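Local coordinates for RNA-binding protein, putative (Trypanosoma brucei, PDB 6E4O), which probably binds mRNA through this RNA recognition motif domain, one piece of a longer kinetoplastid RNA-editing protein, and remodels RNA, at residues L24-F32 against V43-A54. Residues are numbered along the deposited sequence; the frame is centred on the assembly and turned at random.
Sequences LRQAGEVTF and VEFVTPEDAARA
Phe45 turns the edge of its ring to Leu24 O, at the end of the helix 17-24, and to Gly28 C in the loop that follows. CE2 lies 3.5 Å from Leu24 O, which sits in the ring plane; Val30 CG2 comes in obliquely at CE2 (3.8 Å), while CZ meets Leu24 CB. With CG anti to its own carbonyl carbon (chi1 -67°), the ring is carried inward, and Asp50 O lies over the centre of one face. Next to it, Leu24 CD1 and Val43 CG2 reach tip to tip at 3.6 Å, and Val30 CG1 packs against Val43 CG1; Leu20 and Val8 extend this core. Ala27 CB presses on Ala54 CB at 3.6 Å, bringing the loop against the helix 48-57. Beside it the Asp50 carboxylate lies against Gly28 CA, where glycine leaves nothing in the way, and a water accepts weakly from Glu29 N and donates to Asp50 OD2. Thr47, the N-cap, accepts Asp50 N at OG1 (3.0 Å), capping the first turn of the helix that carries Asp50.

Between the antiparallel strands, Glu44 N donates to Phe32 O (2.9 Å), and Glu44 O takes Thr31 N (2.8 Å, 158°) and, weakly, Phe32 N: two residues opposite one, a classic beta bulge. Just beyond the paired ends, Val46 N donates to Glu29 O. At the exposed edge, Val46 CG2 touches Glu29 CG and Thr31 CG2, both at 3.4 Å, alongside a water shared by Glu44 OE1 and Thr31 OG1 and the Glu44-Arg5 salt bridge. The apolar contacts thus close the helix-facing side of the RRM sheet, leaving Phe32 and Glu44 on the opposite face, the one RRMs commonly use for RNA and perhaps used here.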
# COMPACT_ATOMS: atom_id res chain seq x y z
N LEU A 24 -3.77 -2.61 -3.53
CA LEU A 24 -3.82 -3.09 -2.15
C LEU A 24 -5.17 -3.69 -1.77
O LEU A 24 -5.31 -4.33 -0.73
CB LEU A 24 -3.44 -1.96 -1.19
CG LEU A 24 -1.97 -1.53 -1.31
CD1 LEU A 24 -1.72 -0.28 -0.48
CD2 LEU A 24 -1.05 -2.66 -0.88
N ARG A 25 -6.18 -3.48 -2.61
CA ARG A 25 -7.48 -4.10 -2.37
C ARG A 25 -7.37 -5.62 -2.46
O ARG A 25 -8.28 -6.34 -2.07
CB ARG A 25 -8.55 -3.59 -3.34
CG ARG A 25 -9.12 -2.22 -2.99
CD ARG A 25 -10.51 -2.05 -3.57
NE ARG A 25 -10.49 -1.87 -5.01
CZ ARG A 25 -11.41 -2.33 -5.85
NH1 ARG A 25 -12.45 -3.03 -5.41
NH2 ARG A 25 -11.28 -2.09 -7.15
N GLN A 26 -6.25 -6.10 -2.99
CA GLN A 26 -5.98 -7.53 -2.98
C GLN A 26 -5.90 -8.06 -1.56
O GLN A 26 -6.12 -9.25 -1.31
CB GLN A 26 -4.64 -7.83 -3.66
CG GLN A 26 -4.62 -7.63 -5.17
CD GLN A 26 -3.27 -8.00 -5.74
OE1 GLN A 26 -3.00 -9.17 -6.00
NE2 GLN A 26 -2.41 -7.00 -5.91
N ALA A 27 -5.57 -7.18 -0.62
CA ALA A 27 -5.40 -7.57 0.78
C ALA A 27 -6.60 -7.23 1.63
O ALA A 27 -6.84 -7.86 2.66
CB ALA A 27 -4.16 -6.93 1.35
N GLY A 28 -7.37 -6.22 1.22
CA GLY A 28 -8.53 -5.83 2.00
C GLY A 28 -9.04 -4.45 1.67
O GLY A 28 -8.57 -3.83 0.72
N GLU A 29 -10.00 -3.97 2.46
CA GLU A 29 -10.60 -2.67 2.20
C GLU A 29 -9.71 -1.54 2.71
O GLU A 29 -9.20 -1.59 3.82
CB GLU A 29 -12.00 -2.59 2.84
CG GLU A 29 -12.72 -1.28 2.61
CD GLU A 29 -14.17 -1.32 3.04
OE1 GLU A 29 -14.59 -2.33 3.65
OE2 GLU A 29 -14.91 -0.35 2.77
N VAL A 30 -9.53 -0.52 1.88
CA VAL A 30 -8.64 0.59 2.20
C VAL A 30 -9.43 1.81 2.65
O VAL A 30 -10.36 2.25 1.96
CB VAL A 30 -7.77 0.94 0.97
CG1 VAL A 30 -6.92 2.17 1.24
CG2 VAL A 30 -6.91 -0.26 0.57
N THR A 31 -9.07 2.37 3.80
CA THR A 31 -9.78 3.53 4.35
C THR A 31 -9.01 4.85 4.24
O THR A 31 -9.58 5.93 4.39
CB THR A 31 -10.14 3.33 5.83
OG1 THR A 31 -8.94 3.17 6.59
CG2 THR A 31 -11.01 2.10 6.02
N PHE A 32 -7.70 4.76 4.01
CA PHE A 32 -6.86 5.95 3.85
C PHE A 32 -5.79 5.57 2.85
O PHE A 32 -5.21 4.50 2.94
CB PHE A 32 -6.21 6.34 5.19
CG PHE A 32 -5.32 7.56 5.11
CD1 PHE A 32 -5.81 8.81 5.45
CD2 PHE A 32 -3.99 7.44 4.75
CE1 PHE A 32 -4.99 9.93 5.41
CE2 PHE A 32 -3.16 8.56 4.70
CZ PHE A 32 -3.66 9.81 5.03
N VAL A 43 -1.04 4.06 3.91
CA VAL A 43 -2.33 3.45 3.68
C VAL A 43 -2.85 2.91 5.00
O VAL A 43 -2.08 2.46 5.84
CB VAL A 43 -2.17 2.28 2.68
CG1 VAL A 43 -3.49 1.57 2.43
CG2 VAL A 43 -1.56 2.80 1.36
N GLU A 44 -4.17 2.97 5.19
CA GLU A 44 -4.79 2.29 6.31
C GLU A 44 -5.88 1.39 5.78
O GLU A 44 -6.55 1.71 4.79
CB GLU A 44 -5.38 3.28 7.31
CG GLU A 44 -4.34 4.12 8.00
CD GLU A 44 -4.86 4.74 9.28
OE1 GLU A 44 -6.08 4.94 9.39
OE2 GLU A 44 -4.04 5.00 10.19
N PHE A 45 -6.04 0.24 6.41
CA PHE A 45 -7.06 -0.72 6.03
C PHE A 45 -8.12 -0.72 7.12
O PHE A 45 -7.89 -0.24 8.23
CB PHE A 45 -6.47 -2.13 5.92
CG PHE A 45 -5.50 -2.29 4.79
CD1 PHE A 45 -4.16 -1.98 4.96
CD2 PHE A 45 -5.92 -2.79 3.56
CE1 PHE A 45 -3.25 -2.14 3.91
CE2 PHE A 45 -5.02 -2.95 2.51
CZ PHE A 45 -3.69 -2.63 2.69
N VAL A 46 -9.27 -1.30 6.80
CA VAL A 46 -10.36 -1.42 7.76
C VAL A 46 -9.97 -2.25 8.97
O VAL A 46 -10.33 -1.92 10.10
CB VAL A 46 -11.60 -2.05 7.11
CG1 VAL A 46 -12.71 -2.23 8.13
CG2 VAL A 46 -12.06 -1.18 5.96
N THR A 47 -9.23 -3.33 8.76
CA THR A 47 -8.87 -4.19 9.88
C THR A 47 -7.36 -4.41 9.99
O THR A 47 -6.63 -4.26 9.01
CB THR A 47 -9.54 -5.57 9.78
OG1 THR A 47 -8.96 -6.31 8.70
CG2 THR A 47 -11.04 -5.43 9.53
N PRO A 48 -6.90 -4.75 11.20
CA PRO A 48 -5.49 -5.15 11.33
C PRO A 48 -5.19 -6.38 10.48
O PRO A 48 -4.07 -6.50 10.00
CB PRO A 48 -5.37 -5.49 12.82
CG PRO A 48 -6.36 -4.56 13.47
CD PRO A 48 -7.54 -4.57 12.52
N GLU A 49 -6.16 -7.27 10.30
CA GLU A 49 -5.96 -8.46 9.47
C GLU A 49 -5.64 -8.10 8.03
O GLU A 49 -4.82 -8.76 7.38
CB GLU A 49 -7.19 -9.37 9.51
CG GLU A 49 -7.40 -10.08 10.84
CD GLU A 49 -7.64 -9.14 12.02
OE1 GLU A 49 -7.07 -9.40 13.09
OE2 GLU A 49 -8.40 -8.15 11.89
N ASP A 50 -6.28 -7.05 7.52
CA ASP A 50 -6.05 -6.61 6.15
C ASP A 50 -4.63 -6.07 6.01
O ASP A 50 -3.94 -6.35 5.03
CB ASP A 50 -7.04 -5.51 5.74
CG ASP A 50 -8.47 -6.00 5.65
OD1 ASP A 50 -8.67 -7.23 5.51
OD2 ASP A 50 -9.39 -5.15 5.70
N ALA A 51 -4.20 -5.28 6.99
CA ALA A 51 -2.83 -4.76 7.00
C ALA A 51 -1.80 -5.89 7.05
O ALA A 51 -0.78 -5.86 6.35
CB ALA A 51 -2.62 -3.80 8.17
N ALA A 52 -2.08 -6.90 7.87
CA ALA A 52 -1.20 -8.06 8.02
C ALA A 52 -1.10 -8.84 6.71
O ALA A 52 -0.01 -9.28 6.32
CB ALA A 52 -1.71 -8.96 9.13
N ARG A 53 -2.23 -9.01 6.05
CA ARG A 53 -2.29 -9.69 4.76
C ARG A 53 -1.49 -8.94 3.70
O ARG A 53 -0.80 -9.55 2.87
CB ARG A 53 -3.75 -9.87 4.33
CG ARG A 53 -3.94 -10.69 3.07
CD ARG A 53 -5.41 -10.99 2.83
NE ARG A 53 -6.01 -11.73 3.94
CZ ARG A 53 -5.93 -13.05 4.10
NH1 ARG A 53 -6.50 -13.63 5.14
NH2 ARG A 53 -5.27 -13.79 3.21
N ALA A 54 -1.58 -7.61 3.70
CA ALA A 54 -0.85 -6.81 2.72
C ALA A 54 0.65 -6.98 2.89
O ALA A 54 1.36 -7.28 1.94
CB ALA A 54 -1.25 -5.32 2.79
O HOH W 1 -11.86 -5.70 4.70
O HOH W 2 -8.37 5.47 7.99
O HOH W 3 -8.84 1.98 9.31